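Local coordinates for protein 3-hexulose-6-phosphate synthase (Mycobacterium gastri, PDB 3AJX) that belongs to the orotidine 5'-phosphate decarboxylase/HUMPS family of TIM-barrel proteins and carries a magnesium ion inside its barrel, at residues Leu31-Ile36 / Phe57-Thr62; Val43-Lys48 / Phe74-Asp79. The protein carries 1 engineered substitution. One frame throughout, in Å; residues are numbered along the deposited sequence.

Interaction 1: residues Leu31-Ile36 / Phe57-Thr62; sequences LGTPLI and FADMKT. With MG (magnesium ion), chain F.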
ATOM      1  N   LEU A  31     -11.337  -7.687   1.734  1.00  9.62           N
ATOM      2  CA  LEU A  31     -11.523  -6.640   0.736  1.00 10.98           C
ATOM      3  C   LEU A  31     -10.090  -6.382   0.279  1.00 10.20           C
ATOM      4  O   LEU A  31      -9.265  -5.878   1.045  1.00  9.57           O
ATOM      5  CB  LEU A  31     -12.119  -5.370   1.357  1.00 13.43           C
ATOM      6  CG  LEU A  31     -13.544  -5.411   1.927  1.00 16.70           C
ATOM      7  CD1 LEU A  31     -14.493  -5.990   0.885  1.00 17.83           C
ATOM      8  CD2 LEU A  31     -13.576  -6.246   3.187  1.00 19.27           C
ATOM      9  N   GLY A  32      -9.799  -6.748  -0.962  1.00 10.13           N
ATOM     10  CA  GLY A  32      -8.457  -6.594  -1.492  1.00  9.69           C
ATOM     11  C   GLY A  32      -7.914  -5.183  -1.557  1.00 10.15           C
ATOM     12  O   GLY A  32      -8.659  -4.205  -1.523  1.00  9.86           O
ATOM     13  N   THR A  33      -6.595  -5.088  -1.662  1.00 10.38           N
ATOM     14  CA  THR A  33      -5.931  -3.797  -1.731  1.00 10.35           C
ATOM     15  C   THR A  33      -6.417  -2.957  -2.915  1.00 11.44           C
ATOM     16  O   THR A  33      -6.708  -1.773  -2.759  1.00 11.74           O
ATOM     17  CB  THR A  33      -4.407  -3.983  -1.799  1.00 11.33           C
ATOM     18  OG1 THR A  33      -3.992  -4.847  -0.730  1.00 10.53           O
ATOM     19  CG2 THR A  33      -3.703  -2.646  -1.653  1.00 11.30           C
ATOM     20  N   PRO A  34      -6.517  -3.553  -4.118  1.00 12.20           N
ATOM     21  CA  PRO A  34      -6.988  -2.751  -5.254  1.00 13.18           C
ATOM     22  C   PRO A  34      -8.430  -2.275  -5.065  1.00 10.65           C
ATOM     23  O   PRO A  34      -8.801  -1.195  -5.522  1.00 12.25           O
ATOM     24  CB  PRO A  34      -6.826  -3.702  -6.441  1.00 14.72           C
ATOM     25  CG  PRO A  34      -7.003  -5.054  -5.819  1.00 16.83           C
ATOM     26  CD  PRO A  34      -6.219  -4.935  -4.535  1.00 13.98           C
ATOM     27  N   LEU A  35      -9.238  -3.083  -4.385  1.00 11.29           N
ATOM     28  CA  LEU A  35     -10.635  -2.738  -4.129  1.00 10.32           C
ATOM     29  C   LEU A  35     -10.739  -1.530  -3.202  1.00 11.51           C
ATOM     30  O   LEU A  35     -11.549  -0.622  -3.420  1.00 10.94           O
ATOM     31  CB  LEU A  35     -11.363  -3.929  -3.501  1.00  9.99           C
ATOM     32  CG  LEU A  35     -12.839  -3.731  -3.136  1.00  8.17           C
ATOM     33  CD1 LEU A  35     -13.626  -3.325  -4.377  1.00  9.44           C
ATOM     34  CD2 LEU A  35     -13.408  -5.022  -2.555  1.00  9.20           C
ATOM     35  N   ILE A  36      -9.921  -1.523  -2.157  1.00 10.32           N
ATOM     36  CA  ILE A  36      -9.917  -0.415  -1.214  1.00  9.47           C
ATOM     37  C   ILE A  36      -9.403   0.854  -1.893  1.00  9.30           C
ATOM     38  O   ILE A  36      -9.952   1.931  -1.700  1.00  9.11           O
ATOM     39  CB  ILE A  36      -9.050  -0.747   0.017  1.00  9.49           C
ATOM     40  CG1 ILE A  36      -9.724  -1.871   0.819  1.00  9.39           C
ATOM     41  CG2 ILE A  36      -8.852   0.503   0.880  1.00  9.91           C
ATOM     42  CD1 ILE A  36      -8.901  -2.388   1.973  1.00 10.59           C
ATOM     43  N   PHE A  57     -11.866  -8.531   6.697  1.00  8.73           N
ATOM     44  CA  PHE A  57     -10.425  -8.325   6.570  1.00  8.09           C
ATOM     45  C   PHE A  57     -10.143  -7.205   5.556  1.00  8.00           C
ATOM     46  O   PHE A  57     -10.475  -7.335   4.380  1.00  8.16           O
ATOM     47  CB  PHE A  57      -9.856  -9.673   6.104  1.00  8.34           C
ATOM     48  CG  PHE A  57      -8.365  -9.735   5.965  1.00  8.99           C
ATOM     49  CD1 PHE A  57      -7.616 -10.527   6.832  1.00  8.88           C
ATOM     50  CD2 PHE A  57      -7.727  -9.145   4.878  1.00  8.64           C
ATOM     51  CE1 PHE A  57      -6.257 -10.746   6.614  1.00  8.47           C
ATOM     52  CE2 PHE A  57      -6.371  -9.357   4.652  1.00  9.00           C
ATOM     53  CZ  PHE A  57      -5.635 -10.166   5.523  1.00  9.45           C
ATOM     54  N   ALA A  58      -9.554  -6.102   6.014  1.00  8.13           N
ATOM     55  CA  ALA A  58      -9.229  -4.985   5.122  1.00  6.96           C
ATOM     56  C   ALA A  58      -7.748  -5.070   4.763  1.00  6.96           C
ATOM     57  O   ALA A  58      -6.888  -4.852   5.619  1.00  6.44           O
ATOM     58  CB  ALA A  58      -9.539  -3.647   5.807  1.00  6.87           C
ATOM     59  N   ASP A  59      -7.462  -5.397   3.504  1.00  7.30           N
ATOM     60  CA  ASP A  59      -6.084  -5.545   3.037  1.00  7.67           C
ATOM     61  C   ASP A  59      -5.458  -4.194   2.706  1.00  7.72           C
ATOM     62  O   ASP A  59      -5.188  -3.878   1.541  1.00  7.38           O
ATOM     63  CB  ASP A  59      -6.046  -6.451   1.801  1.00  9.71           C
ATOM     64  CG  ASP A  59      -4.705  -7.138   1.620  1.00 11.48           C
ATOM     65  OD1 ASP A  59      -3.743  -6.775   2.327  1.00  9.46           O
ATOM     66  OD2 ASP A  59      -4.613  -8.044   0.765  1.00 13.01           O
ATOM     67  N   MET A  60      -5.218  -3.402   3.745  1.00  6.47           N
ATOM     68  CA  MET A  60      -4.632  -2.074   3.595  1.00  6.74           C
ATOM     69  C   MET A  60      -3.182  -2.112   3.120  1.00  6.81           C
ATOM     70  O   MET A  60      -2.742  -1.227   2.386  1.00  8.02           O
ATOM     71  CB  MET A  60      -4.693  -1.332   4.935  1.00  7.91           C
ATOM     72  CG  MET A  60      -6.087  -1.097   5.486  1.00  6.50           C
ATOM     73  SD  MET A  60      -7.009   0.149   4.554  1.00  9.56           S
ATOM     74  CE  MET A  60      -6.407   1.681   5.305  1.00  9.35           C
ATOM     75  N   LYS A  61      -2.452  -3.149   3.533  1.00  7.05           N
ATOM     76  CA  LYS A  61      -1.035  -3.285   3.200  1.00  7.76           C
ATOM     77  C   LYS A  61      -0.316  -1.996   3.587  1.00  7.69           C
ATOM     78  O   LYS A  61       0.487  -1.453   2.829  1.00  7.95           O
ATOM     79  CB  LYS A  61      -0.829  -3.585   1.709  1.00  8.61           C
ATOM     80  CG  LYS A  61      -1.069  -5.043   1.335  1.00  9.16           C
ATOM     81  CD  LYS A  61      -0.614  -5.332  -0.089  1.00  8.92           C
ATOM     82  CE  LYS A  61      -0.820  -6.793  -0.461  1.00 11.69           C
ATOM     83  NZ  LYS A  61      -2.259  -7.177  -0.432  1.00 17.20           N
ATOM     84  N   THR A  62      -0.619  -1.521   4.789  1.00  6.78           N
ATOM     85  CA  THR A  62      -0.025  -0.298   5.310  1.00  5.94           C
ATOM     86  C   THR A  62       1.501  -0.327   5.328  1.00  6.09           C
ATOM     87  O   THR A  62       2.112  -1.306   5.758  1.00  6.37           O
ATOM     88  CB  THR A  62      -0.541  -0.029   6.721  1.00  7.21           C
ATOM     89  OG1 THR A  62      -1.967   0.090   6.671  1.00  7.61           O
ATOM     90  CG2 THR A  62       0.062   1.253   7.285  1.00  8.47           C
TER
HETATM   91 MG    MG F9100      -4.391 -10.078   0.320  1.00 34.73          MG
HETATM   92  O   HOH W   1      -5.568  -7.925  -1.956  1.00 16.22           O
HETATM   93  O   HOH W   2      -2.534  -9.963  -0.489  1.00 35.86           O
HETATM   94  O   HOH W   3      -4.842 -11.565   0.667  1.00 24.13           O
HETATM   95  O   HOH W   4      -3.242  -9.926   2.130  1.00 29.58           O

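Interaction 2: residues Val43-Lys48 / Phe74-Asp79; sequences VITAVK and FKAGAD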
ATOM      1  N   VAL A  43     -16.217   0.641   1.039  1.00 11.10           N
ATOM      2  CA  VAL A  43     -16.468  -0.736   0.626  1.00 10.25           C
ATOM      3  C   VAL A  43     -16.399  -1.660   1.845  1.00 10.21           C
ATOM      4  O   VAL A  43     -17.118  -2.658   1.923  1.00  9.98           O
ATOM      5  CB  VAL A  43     -15.476  -1.208  -0.473  1.00 10.51           C
ATOM      6  CG1 VAL A  43     -14.053  -1.230   0.059  1.00 11.92           C
ATOM      7  CG2 VAL A  43     -15.889  -2.583  -0.985  1.00 11.52           C
ATOM      8  N   ILE A  44     -15.538  -1.318   2.800  1.00 10.27           N
ATOM      9  CA  ILE A  44     -15.392  -2.095   4.026  1.00  9.59           C
ATOM     10  C   ILE A  44     -16.687  -2.008   4.827  1.00 10.61           C
ATOM     11  O   ILE A  44     -17.214  -3.012   5.306  1.00 12.28           O
ATOM     12  CB  ILE A  44     -14.252  -1.540   4.916  1.00  8.64           C
ATOM     13  CG1 ILE A  44     -12.908  -1.704   4.212  1.00 10.63           C
ATOM     14  CG2 ILE A  44     -14.238  -2.261   6.268  1.00 10.14           C
ATOM     15  CD1 ILE A  44     -11.772  -0.991   4.925  1.00 10.00           C
ATOM     16  N   THR A  45     -17.192  -0.789   4.965  1.00 11.57           N
ATOM     17  CA  THR A  45     -18.412  -0.545   5.717  1.00 11.19           C
ATOM     18  C   THR A  45     -19.608  -1.259   5.107  1.00 11.92           C
ATOM     19  O   THR A  45     -20.422  -1.843   5.821  1.00 12.31           O
ATOM     20  CB  THR A  45     -18.703   0.959   5.787  1.00 11.15           C
ATOM     21  OG1 THR A  45     -17.538   1.640   6.269  1.00 12.24           O
ATOM     22  CG2 THR A  45     -19.871   1.234   6.724  1.00 11.95           C
ATOM     23  N   ALA A  46     -19.701  -1.220   3.783  1.00 11.48           N
ATOM     24  CA  ALA A  46     -20.808  -1.861   3.078  1.00 12.90           C
ATOM     25  C   ALA A  46     -20.809  -3.375   3.259  1.00 13.45           C
ATOM     26  O   ALA A  46     -21.855  -3.980   3.498  1.00 14.00           O
ATOM     27  CB  ALA A  46     -20.745  -1.512   1.596  1.00 14.33           C
ATOM     28  N   VAL A  47     -19.637  -3.988   3.143  1.00 12.15           N
ATOM     29  CA  VAL A  47     -19.530  -5.432   3.288  1.00 13.17           C
ATOM     30  C   VAL A  47     -19.809  -5.889   4.716  1.00 13.23           C
ATOM     31  O   VAL A  47     -20.475  -6.905   4.926  1.00 13.99           O
ATOM     32  CB  VAL A  47     -18.137  -5.934   2.851  1.00 13.48           C
ATOM     33  CG1 VAL A  47     -17.999  -7.424   3.141  1.00 15.06           C
ATOM     34  CG2 VAL A  47     -17.945  -5.670   1.367  1.00 15.98           C
ATOM     35  N   LYS A  48     -19.310  -5.144   5.699  1.00 12.53           N
ATOM     36  CA  LYS A  48     -19.536  -5.513   7.095  1.00 13.00           C
ATOM     37  C   LYS A  48     -21.022  -5.392   7.423  1.00 15.25           C
ATOM     38  O   LYS A  48     -21.571  -6.203   8.167  1.00 15.20           O
ATOM     39  CB  LYS A  48     -18.719  -4.617   8.033  1.00 12.78           C
ATOM     40  CG  LYS A  48     -18.832  -4.990   9.516  1.00 11.85           C
ATOM     41  CD  LYS A  48     -18.297  -6.395   9.790  1.00 12.35           C
ATOM     42  CE  LYS A  48     -18.396  -6.761  11.263  1.00 11.07           C
ATOM     43  NZ  LYS A  48     -17.838  -8.118  11.538  1.00 11.65           N
ATOM     44  N   PHE A  74     -10.420   0.131  10.943  1.00  7.89           N
ATOM     45  CA  PHE A  74     -11.179  -0.486  12.029  1.00  9.62           C
ATOM     46  C   PHE A  74     -12.485   0.269  12.245  1.00 10.26           C
ATOM     47  O   PHE A  74     -13.547  -0.337  12.400  1.00 10.06           O
ATOM     48  CB  PHE A  74     -10.365  -0.472  13.331  1.00  9.18           C
ATOM     49  CG  PHE A  74      -9.252  -1.487  13.372  1.00  9.13           C
ATOM     50  CD1 PHE A  74      -8.032  -1.167  13.960  1.00  8.83           C
ATOM     51  CD2 PHE A  74      -9.428  -2.764  12.849  1.00  8.92           C
ATOM     52  CE1 PHE A  74      -7.004  -2.101  14.027  1.00 10.11           C
ATOM     53  CE2 PHE A  74      -8.402  -3.710  12.914  1.00  8.92           C
ATOM     54  CZ  PHE A  74      -7.189  -3.376  13.504  1.00  9.67           C
ATOM     55  N   LYS A  75     -12.403   1.595  12.251  1.00 10.36           N
ATOM     56  CA  LYS A  75     -13.585   2.421  12.456  1.00 10.19           C
ATOM     57  C   LYS A  75     -14.584   2.264  11.318  1.00 10.06           C
ATOM     58  O   LYS A  75     -15.787   2.446  11.511  1.00 11.18           O
ATOM     59  CB  LYS A  75     -13.179   3.889  12.612  1.00 11.47           C
ATOM     60  CG  LYS A  75     -12.536   4.177  13.964  1.00 13.59           C
ATOM     61  CD  LYS A  75     -12.216   5.649  14.163  1.00 12.73           C
ATOM     62  CE  LYS A  75     -11.776   5.901  15.602  1.00 17.69           C
ATOM     63  NZ  LYS A  75     -11.629   7.352  15.907  1.00 17.30           N
ATOM     64  N   ALA A  76     -14.081   1.907  10.139  1.00  9.95           N
ATOM     65  CA  ALA A  76     -14.932   1.714   8.972  1.00  9.34           C
ATOM     66  C   ALA A  76     -15.616   0.347   8.997  1.00 10.29           C
ATOM     67  O   ALA A  76     -16.436   0.046   8.130  1.00 11.65           O
ATOM     68  CB  ALA A  76     -14.113   1.867   7.692  1.00  8.62           C
ATOM     69  N   GLY A  77     -15.268  -0.484   9.978  1.00  9.39           N
ATOM     70  CA  GLY A  77     -15.899  -1.789  10.089  1.00 10.52           C
ATOM     71  C   GLY A  77     -15.008  -3.012   9.971  1.00 10.94           C
ATOM     72  O   GLY A  77     -15.481  -4.140  10.124  1.00 10.12           O
ATOM     73  N   ALA A  78     -13.726  -2.810   9.697  1.00  9.46           N
ATOM     74  CA  ALA A  78     -12.820  -3.941   9.578  1.00 10.63           C
ATOM     75  C   ALA A  78     -12.570  -4.580  10.937  1.00  8.13           C
ATOM     76  O   ALA A  78     -12.531  -3.896  11.960  1.00  9.47           O
ATOM     77  CB  ALA A  78     -11.496  -3.492   8.967  1.00 10.08           C
ATOM     78  N   ASP A  79     -12.411  -5.901  10.937  1.00  7.92           N
ATOM     79  CA  ASP A  79     -12.125  -6.649  12.153  1.00  8.14           C
ATOM     80  C   ASP A  79     -10.632  -6.943  12.171  1.00  7.94           C
ATOM     81  O   ASP A  79     -10.029  -7.104  13.229  1.00  9.38           O
ATOM     82  CB  ASP A  79     -12.905  -7.961  12.167  1.00  9.88           C
ATOM     83  CG  ASP A  79     -14.402  -7.741  12.227  1.00 10.73           C
ATOM     84  OD1 ASP A  79     -15.099  -8.130  11.264  1.00 10.51           O
ATOM     85  OD2 ASP A  79     -14.869  -7.171  13.239  1.00 12.35           O
TER

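Interaction 1: residues Leu31-Ile36 / Phe57-Thr62
Thr33 OG1 is gripped by two groups of the strand segment. It donates to the backbone oxygen of Asp59, with OG1 to O at 2.7 Å, and it accepts from Lys61, with NZ to OG1 at 2.9 Å. The donated bond is bent at the carbonyl, 142°, and comes in tilted from the carbonyl plane. Thr33 OG1 reaches the strand because it stands anti to the carbonyl carbon, chi1 -52°. Lys61 crosses the threonine at about a right angle. The chain bends only at its last torsion, and Lys61 NZ comes within 2.8 Å of Asp59 OD2 in a salt bridge. Asp59 OD2 also binds the magnesium ion at 2.1 Å, and water 1 joins it to Thr33 N. Glu30 completes the protein part of the metal site. Before the helix, the backbones pair as parallel strands: strands 28-31 and 55-62 are neighbours in the TIM barrel, and helix 33-39 starts right after Gly32. Leu31 N donates to Phe57 O at 2.8 Å, and Asp59 N donates to Leu31 O at 3.1 Å. Farther from the metal, Ile36 CD1 packs on Ala58 CB and Met60 SD, each 4.1 Å away. Thr33 is thus a second-shell residue: it ties the backbone of Asp59 to the lysine amine. The metal, that amine and water 1 share Asp59 OD2 and Thr82 holds OD1, which fixes the carboxylate's rotation.

Interaction 2: residues Val43-Lys48 / Phe74-Asp79
Ile44 lays its CG2 methyl against the backbone that leaves the end of helix 66-75. Ile44 CG2 lies 3.5 Å from Ala78 N and 4.0 Å from Ala78 CB. It also touches the carbonyl oxygen of Ala76. The branch points there because CG2 is anti to the backbone N, while CG1 sits beside that nitrogen. Thr45 follows on the more exposed side of the helix. Thr45 OG1 donates to Ala76 O at 2.7 Å. The hydroxyl lies in the carbonyl plane, on a lone pair, with an angle of 128° at the oxygen. Ala76 CB also comes within 3.7 Å of Thr45 OG1. One turn after Ile44, Lys48 passes alongside Gly77, with Lys48 CG 3.5 Å from Gly77 O. Its chain bends at chi2, 62°, and is extended beyond. Lys48 NZ then meets Asp79 OD1 at 2.8 Å in a salt bridge, on the syn lone pair of the carboxylate. The two side chains cross at about a right angle. The same amine is bonded to the carbonyl oxygens of Pro52 and Lys54, and Asp79 OD1 also accepts from Val56 N. Gly77 has positive phi, 119°, and its lack of a side chain lets Thr45 and Lys48 come close. The turn at Gly77 is a Schellman motif, ending one outer helix of the TIM barrel beside its neighbour, helix 42-50, and leading into strand 80-84.

Interaction 1 is buried and holds the magnesium site; interaction 2 is only partly buried and lies in the outer helical layer. Their centres are 11 Å apart and their segments alternate along the chain. Helix 42-50 lies between the two segments of interaction 1 in sequence and packs on both of them. Ala58 is one junction: Ala58 CB lies 3.6 Å from Ile44 CD1 and 3.7 Å from Ala78 CB. Leu31 also meets Val47. Both contacts use a threonine hydroxyl on a backbone carbonyl. The Lys61-Asp59 pair lies within one segment; Lys48-Asp79 crosses between two. In interaction 1 the aspartate is a metal ligand, with threonine and lysine as second shell; interaction 2 joins a helix to a turn.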